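Serine/threonine-protein phosphatase 2A regulatory subunit B'' subunit alpha (Homo sapiens, PDB 4I5J) serves as a calcium-binding EF-hand regulatory subunit of protein phosphatase 2A that might modulate the enzyme's substrate selectivity, activity and localisation. Local coordinates at residues A[117-122]-A[171-176]; A[58-63]-A[113-118]. All coordinates share one frame; numbering follows the deposited sequence.

How the contacts relate
In this EF-hand part of the longer regulatory subunit, helix 54-72, the third helix from the N terminus, meets helix 112-125 in contact 2 after 49 intervening residues, 23 of them helical. Contact 1 then closes a second loop of 48 residues between helix 112-125 and the start of helix 173-184. The two loops follow one another and overlap at Val117 and Ile118, so neither nests inside the other. Helix 112-125 is the common element: it packs on helix 54-72 of the preceding EF-hand domain and on helix 173-184 of its own EF-hand pair. The contact centres lie about 8 Å apart, and Tyr173 OH comes within 2.6 Å of Thr63 OG1, a probable hydrogen bond joining the outer helices directly.

Contact 1 of 2, residues A[117-122]-A[171-176]; sequences VIYCKF and MSYADF
Phe122 points from helix 112-125 into the first turn of helix 173-184, where Tyr173 and Phe176 receive it. With CG anti to the backbone N (chi1 180°), the ring is carried across to the other segment. Phe122 CB lies 3.7 Å from Phe176 CE2. One bond further out, Phe122 CG meets Tyr173 CD1 at 3.5 Å. On the ring, CD1 abuts Phe176 CD2 at 3.7 Å, while CD2 packs against Tyr173 CD1. Toward the tip, Phe122 CE1 touches Tyr173 CA at 3.6 Å, and CZ reaches Tyr173 CB at 4.1 Å.

Tyr173 CD1 and CB lie over one face of the Phe122 ring. The edge of Tyr173 is directed at that face, with planes at 81° and centroids 5.0 Å apart, which defines an edge-to-face pair; Tyr173 CB adds a CH-pi contact. Phe176 CD2 lies at the edge of the Phe122 ring, near its plane; the two rings are oblique, with planes at 59°. The edge of the Phe176 ring also meets helix 112-125, with CE2 3.7 Å from Ile118 O, an oxygen already engaged by Phe122 N.

Beyond its ring, Tyr173 extends its OH past Ile118 CG2 (3.9 Å) to a hydrogen bond with Thr63 OG1. The helix that presents both aromatics is capped by Ser172, whose OG accepts from Asp175 N. Just before it, Met171 makes backbone hydrogen bonds with Ile133. This short antiparallel pairing of strands 133-134 and 170-171, with helices 112-125 and 173-184 packed beside it, is consistent with the EF-hand pair assigned here.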
loop_
_atom_site.group_PDB
_atom_site.type_symbol
_atom_site.label_atom_id
_atom_site.label_comp_id
_atom_site.label_asym_id
_atom_site.label_seq_id
_atom_site.Cartn_x
_atom_site.Cartn_y
_atom_site.Cartn_z
ATOM N N VAL A 117 -6.295 0.086 14.366
ATOM C CA VAL A 117 -7.299 0.008 13.306
ATOM C C VAL A 117 -6.899 -1.073 12.309
ATOM O O VAL A 117 -7.711 -1.956 11.973
ATOM C CB VAL A 117 -7.480 1.374 12.589
ATOM C CG1 VAL A 117 -8.285 1.212 11.299
ATOM C CG2 VAL A 117 -8.152 2.371 13.520
ATOM N N ILE A 118 -5.645 -1.022 11.861
ATOM C CA ILE A 118 -5.123 -2.020 10.913
ATOM C C ILE A 118 -5.171 -3.436 11.507
ATOM O O ILE A 118 -5.583 -4.380 10.838
ATOM C CB ILE A 118 -3.678 -1.685 10.489
ATOM C CG1 ILE A 118 -3.629 -0.328 9.804
ATOM C CG2 ILE A 118 -3.120 -2.734 9.523
ATOM C CD1 ILE A 118 -2.223 0.106 9.442
ATOM N N TYR A 119 -4.775 -3.584 12.770
ATOM C CA TYR A 119 -4.788 -4.899 13.416
ATOM C C TYR A 119 -6.191 -5.493 13.490
ATOM O O TYR A 119 -6.392 -6.680 13.219
ATOM C CB TYR A 119 -4.173 -4.847 14.831
ATOM C CG TYR A 119 -4.107 -6.218 15.485
ATOM C CD1 TYR A 119 -2.945 -6.979 15.415
ATOM C CD2 TYR A 119 -5.215 -6.772 16.144
ATOM C CE1 TYR A 119 -2.873 -8.238 15.996
ATOM C CE2 TYR A 119 -5.147 -8.041 16.715
ATOM C CZ TYR A 119 -3.969 -8.761 16.636
ATOM O OH TYR A 119 -3.882 -10.018 17.179
ATOM N N CYS A 120 -7.165 -4.694 13.905
ATOM C CA CYS A 120 -8.528 -5.210 14.006
ATOM C C CYS A 120 -9.099 -5.620 12.667
ATOM O O CYS A 120 -9.850 -6.602 12.576
ATOM C CB CYS A 120 -9.450 -4.196 14.676
ATOM S SG CYS A 120 -8.954 -3.905 16.398
ATOM N N LYS A 121 -8.760 -4.858 11.629
ATOM C CA LYS A 121 -9.232 -5.191 10.306
ATOM C C LYS A 121 -8.617 -6.504 9.858
ATOM O O LYS A 121 -9.312 -7.341 9.287
ATOM C CB LYS A 121 -8.958 -4.065 9.315
ATOM C CG LYS A 121 -9.978 -2.929 9.427
ATOM C CD LYS A 121 -9.634 -1.783 8.485
ATOM C CE LYS A 121 -10.621 -0.631 8.624
ATOM N NZ LYS A 121 -10.132 0.600 7.922
ATOM N N PHE A 122 -7.331 -6.702 10.157
ATOM C CA PHE A 122 -6.671 -7.971 9.846
ATOM C C PHE A 122 -7.344 -9.117 10.607
ATOM O O PHE A 122 -7.625 -10.183 10.049
ATOM C CB PHE A 122 -5.187 -7.920 10.217
ATOM C CG PHE A 122 -4.446 -9.209 9.928
ATOM C CD1 PHE A 122 -3.980 -9.485 8.644
ATOM C CD2 PHE A 122 -4.242 -10.154 10.936
ATOM C CE1 PHE A 122 -3.305 -10.685 8.359
ATOM C CE2 PHE A 122 -3.572 -11.353 10.666
ATOM C CZ PHE A 122 -3.096 -11.615 9.378
ATOM N N MET A 171 -1.907 -14.169 2.162
ATOM C CA MET A 171 -1.396 -12.832 2.431
ATOM C C MET A 171 -0.998 -12.723 3.916
ATOM O O MET A 171 -1.814 -12.970 4.821
ATOM C CB MET A 171 -2.471 -11.781 2.101
ATOM C CG MET A 171 -2.085 -10.357 2.508
ATOM S SD MET A 171 -3.373 -9.147 2.148
ATOM C CE MET A 171 -3.067 -8.867 0.409
ATOM N N SER A 172 0.246 -12.326 4.165
ATOM C CA SER A 172 0.743 -12.198 5.530
ATOM C C SER A 172 0.216 -10.921 6.148
ATOM O O SER A 172 -0.362 -10.071 5.453
ATOM C CB SER A 172 2.271 -12.163 5.546
ATOM O OG SER A 172 2.736 -10.991 4.883
ATOM N N TYR A 173 0.441 -10.770 7.450
ATOM C CA TYR A 173 0.089 -9.535 8.139
ATOM C C TYR A 173 0.772 -8.308 7.501
ATOM O O TYR A 173 0.140 -7.260 7.278
ATOM C CB TYR A 173 0.441 -9.613 9.651
ATOM C CG TYR A 173 0.080 -8.316 10.329
ATOM C CD1 TYR A 173 -1.240 -8.023 10.650
ATOM C CD2 TYR A 173 1.042 -7.349 10.577
ATOM C CE1 TYR A 173 -1.583 -6.812 11.255
ATOM C CE2 TYR A 173 0.709 -6.140 11.172
ATOM C CZ TYR A 173 -0.596 -5.878 11.501
ATOM O OH TYR A 173 -0.905 -4.656 12.050
ATOM N N ALA A 174 2.066 -8.439 7.215
ATOM C CA ALA A 174 2.845 -7.315 6.701
ATOM C C ALA A 174 2.287 -6.881 5.365
ATOM O O ALA A 174 2.056 -5.691 5.120
ATOM C CB ALA A 174 4.323 -7.704 6.571
ATOM N N ASP A 175 2.050 -7.850 4.490
ATOM C CA ASP A 175 1.477 -7.537 3.195
ATOM C C ASP A 175 0.056 -6.983 3.268
ATOM O O ASP A 175 -0.374 -6.231 2.391
ATOM C CB ASP A 175 1.552 -8.751 2.290
ATOM C CG ASP A 175 2.932 -8.910 1.692
ATOM O OD1 ASP A 175 3.556 -7.874 1.316
ATOM O OD2 ASP A 175 3.389 -10.055 1.604
ATOM N N PHE A 176 -0.678 -7.364 4.305
ATOM C CA PHE A 176 -2.010 -6.821 4.495
ATOM C C PHE A 176 -1.923 -5.321 4.774
ATOM O O PHE A 176 -2.757 -4.550 4.295
ATOM C CB PHE A 176 -2.743 -7.525 5.638
ATOM C CG PHE A 176 -4.073 -6.919 5.928
ATOM C CD1 PHE A 176 -5.109 -7.044 5.016
ATOM C CD2 PHE A 176 -4.271 -6.177 7.065
ATOM C CE1 PHE A 176 -6.338 -6.471 5.259
ATOM C CE2 PHE A 176 -5.508 -5.606 7.333
ATOM C CZ PHE A 176 -6.540 -5.743 6.417
#

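Contact 2 of 2, residues A[58-63]-A[113-118]; sequences SRYITT and EHFYVI
Phe115 of segment 113-118 lays its ring against segment 58-63, nearly perpendicular to the ring of Tyr60: the planes stand at 85° with centroids 5.7 Å apart. The edge of Tyr60 is turned toward the face of the Phe115 ring in an offset edge-to-face pair, and Tyr60 CD1 lies 3.9 Å from Phe115 CB. Over the face of Phe115 sits Tyr60 CA, 3.8 Å from the ring centroid, a CH-pi contact that brings the ring down onto the helix backbone.

Thr63 meets the rim of the same ring, its side chain crossing that of Phe115 at about a right angle, with OG1 3.3 Å from Phe115 CD1. That hydroxyl turns back to donate to Arg59 O, at 2.7 Å, because OG1 stands beside the backbone N (chi1 -60°), and is also hydrogen-bonded to Tyr173 OH of helix 173-184. Thr63 N binds Arg59 O from the opposite face of the carbonyl plane. The methyl branch, CG2, meets Ile118 CD1 instead, while Arg59 CB packs on Phe115 CE1.

At its far end Tyr60 OH is hydrogen-bonded to Phe110 O. The axes of segments 58-63 and 113-118 approach to 10.0 Å and cross at 103°, consistent with a buried, near-orthogonal helix junction between the EF-hand domain and the following EF-hand pair.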
loop_
_atom_site.group_PDB
_atom_site.type_symbol
_atom_site.label_atom_id
_atom_site.label_comp_id
_atom_site.label_asym_id
_atom_site.label_seq_id
_atom_site.Cartn_x
_atom_site.Cartn_y
_atom_site.Cartn_z
ATOM N N SER A 58 4.957 -6.772 19.180
ATOM C CA SER A 58 5.532 -7.243 17.919
ATOM C C SER A 58 4.790 -6.732 16.712
ATOM O O SER A 58 5.415 -6.272 15.757
ATOM C CB SER A 58 5.557 -8.767 17.857
ATOM O OG SER A 58 6.454 -9.248 18.825
ATOM N N ARG A 59 3.464 -6.852 16.748
ATOM C CA ARG A 59 2.611 -6.352 15.684
ATOM C C ARG A 59 2.772 -4.852 15.431
ATOM O O ARG A 59 2.715 -4.412 14.286
ATOM C CB ARG A 59 1.144 -6.665 15.994
ATOM C CG ARG A 59 0.800 -8.130 15.874
ATOM C CD ARG A 59 1.052 -8.635 14.474
ATOM N NE ARG A 59 0.511 -9.978 14.297
ATOM C CZ ARG A 59 0.958 -10.846 13.396
ATOM N NH1 ARG A 59 1.969 -10.524 12.594
ATOM N NH2 ARG A 59 0.400 -12.048 13.303
ATOM N N TYR A 60 2.935 -4.067 16.495
ATOM C CA TYR A 60 3.093 -2.614 16.349
ATOM C C TYR A 60 4.391 -2.302 15.612
ATOM O O TYR A 60 4.404 -1.538 14.652
ATOM C CB TYR A 60 3.058 -1.902 17.713
ATOM C CG TYR A 60 3.429 -0.443 17.616
ATOM C CD1 TYR A 60 2.530 0.489 17.118
ATOM C CD2 TYR A 60 4.692 -0.003 17.992
ATOM C CE1 TYR A 60 2.883 1.842 17.006
ATOM C CE2 TYR A 60 5.054 1.341 17.887
ATOM C CZ TYR A 60 4.148 2.254 17.406
ATOM O OH TYR A 60 4.513 3.576 17.314
ATOM N N ILE A 61 5.480 -2.921 16.044
ATOM C CA ILE A 61 6.761 -2.744 15.390
ATOM C C ILE A 61 6.728 -3.187 13.919
ATOM O O ILE A 61 7.198 -2.464 13.037
ATOM C CB ILE A 61 7.862 -3.461 16.169
ATOM C CG1 ILE A 61 8.050 -2.763 17.527
ATOM C CG2 ILE A 61 9.166 -3.483 15.361
ATOM C CD1 ILE A 61 9.044 -3.450 18.434
ATOM N N THR A 62 6.143 -4.350 13.653
ATOM C CA THR A 62 5.991 -4.829 12.281
ATOM C C THR A 62 5.230 -3.810 11.445
ATOM O O THR A 62 5.583 -3.522 10.292
ATOM C CB THR A 62 5.184 -6.142 12.256
ATOM O OG1 THR A 62 5.948 -7.197 12.854
ATOM C CG2 THR A 62 4.824 -6.524 10.817
ATOM N N THR A 63 4.174 -3.251 12.044
ATOM C CA THR A 63 3.304 -2.335 11.324
ATOM C C THR A 63 4.000 -1.007 11.042
ATOM O O THR A 63 3.908 -0.486 9.925
ATOM C CB THR A 63 2.005 -2.106 12.083
ATOM O OG1 THR A 63 1.335 -3.366 12.245
ATOM C CG2 THR A 63 1.104 -1.153 11.329
ATOM N N GLU A 113 -2.989 4.311 17.402
ATOM C CA GLU A 113 -4.382 4.230 16.963
ATOM C C GLU A 113 -4.487 3.699 15.536
ATOM O O GLU A 113 -5.381 2.908 15.213
ATOM C CB GLU A 113 -5.037 5.618 16.996
ATOM C CG GLU A 113 -5.503 6.093 18.368
ATOM C CD GLU A 113 -5.864 7.582 18.401
ATOM O OE1 GLU A 113 -5.660 8.284 17.384
ATOM O OE2 GLU A 113 -6.350 8.053 19.452
ATOM N N HIS A 114 -3.596 4.160 14.667
ATOM C CA HIS A 114 -3.650 3.736 13.280
ATOM C C HIS A 114 -3.304 2.270 13.237
ATOM O O HIS A 114 -3.933 1.498 12.524
ATOM C CB HIS A 114 -2.649 4.508 12.413
ATOM C CG HIS A 114 -3.092 5.894 12.053
ATOM N ND1 HIS A 114 -2.255 6.804 11.437
ATOM C CD2 HIS A 114 -4.277 6.526 12.219
ATOM C CE1 HIS A 114 -2.907 7.936 11.242
ATOM N NE2 HIS A 114 -4.137 7.795 11.708
ATOM N N PHE A 115 -2.279 1.884 13.992
ATOM C CA PHE A 115 -1.888 0.485 14.021
ATOM C C PHE A 115 -3.046 -0.395 14.476
ATOM O O PHE A 115 -3.284 -1.457 13.904
ATOM C CB PHE A 115 -0.687 0.247 14.940
ATOM C CG PHE A 115 -0.703 -1.105 15.595
ATOM C CD1 PHE A 115 -0.412 -2.244 14.873
ATOM C CD2 PHE A 115 -1.020 -1.237 16.944
ATOM C CE1 PHE A 115 -0.444 -3.498 15.469
ATOM C CE2 PHE A 115 -1.041 -2.492 17.553
ATOM C CZ PHE A 115 -0.769 -3.618 16.823
ATOM N N TYR A 116 -3.779 0.039 15.496
ATOM C CA TYR A 116 -4.800 -0.842 16.051
ATOM C C TYR A 116 -5.970 -0.989 15.081
ATOM O O TYR A 116 -6.555 -2.065 14.963
ATOM C CB TYR A 116 -5.255 -0.365 17.436
ATOM C CG TYR A 116 -6.153 -1.349 18.154
ATOM C CD1 TYR A 116 -5.727 -2.650 18.429
ATOM C CD2 TYR A 116 -7.420 -0.971 18.581
ATOM C CE1 TYR A 116 -6.576 -3.561 19.125
ATOM C CE2 TYR A 116 -8.259 -1.858 19.252
ATOM C CZ TYR A 116 -7.834 -3.149 19.520
ATOM O OH TYR A 116 -8.682 -4.003 20.184
ATOM N N VAL A 117 -6.295 0.086 14.366
ATOM C CA VAL A 117 -7.299 0.008 13.306
ATOM C C VAL A 117 -6.899 -1.073 12.309
ATOM O O VAL A 117 -7.711 -1.956 11.973
ATOM C CB VAL A 117 -7.480 1.374 12.589
ATOM C CG1 VAL A 117 -8.285 1.212 11.299
ATOM C CG2 VAL A 117 -8.152 2.371 13.520
ATOM N N ILE A 118 -5.645 -1.022 11.861
ATOM C CA ILE A 118 -5.123 -2.020 10.913
ATOM C C ILE A 118 -5.171 -3.436 11.507
ATOM O O ILE A 118 -5.583 -4.380 10.838
ATOM C CB ILE A 118 -3.678 -1.685 10.489
ATOM C CG1 ILE A 118 -3.629 -0.328 9.804
ATOM C CG2 ILE A 118 -3.120 -2.734 9.523
ATOM C CD1 ILE A 118 -2.223 0.106 9.442
#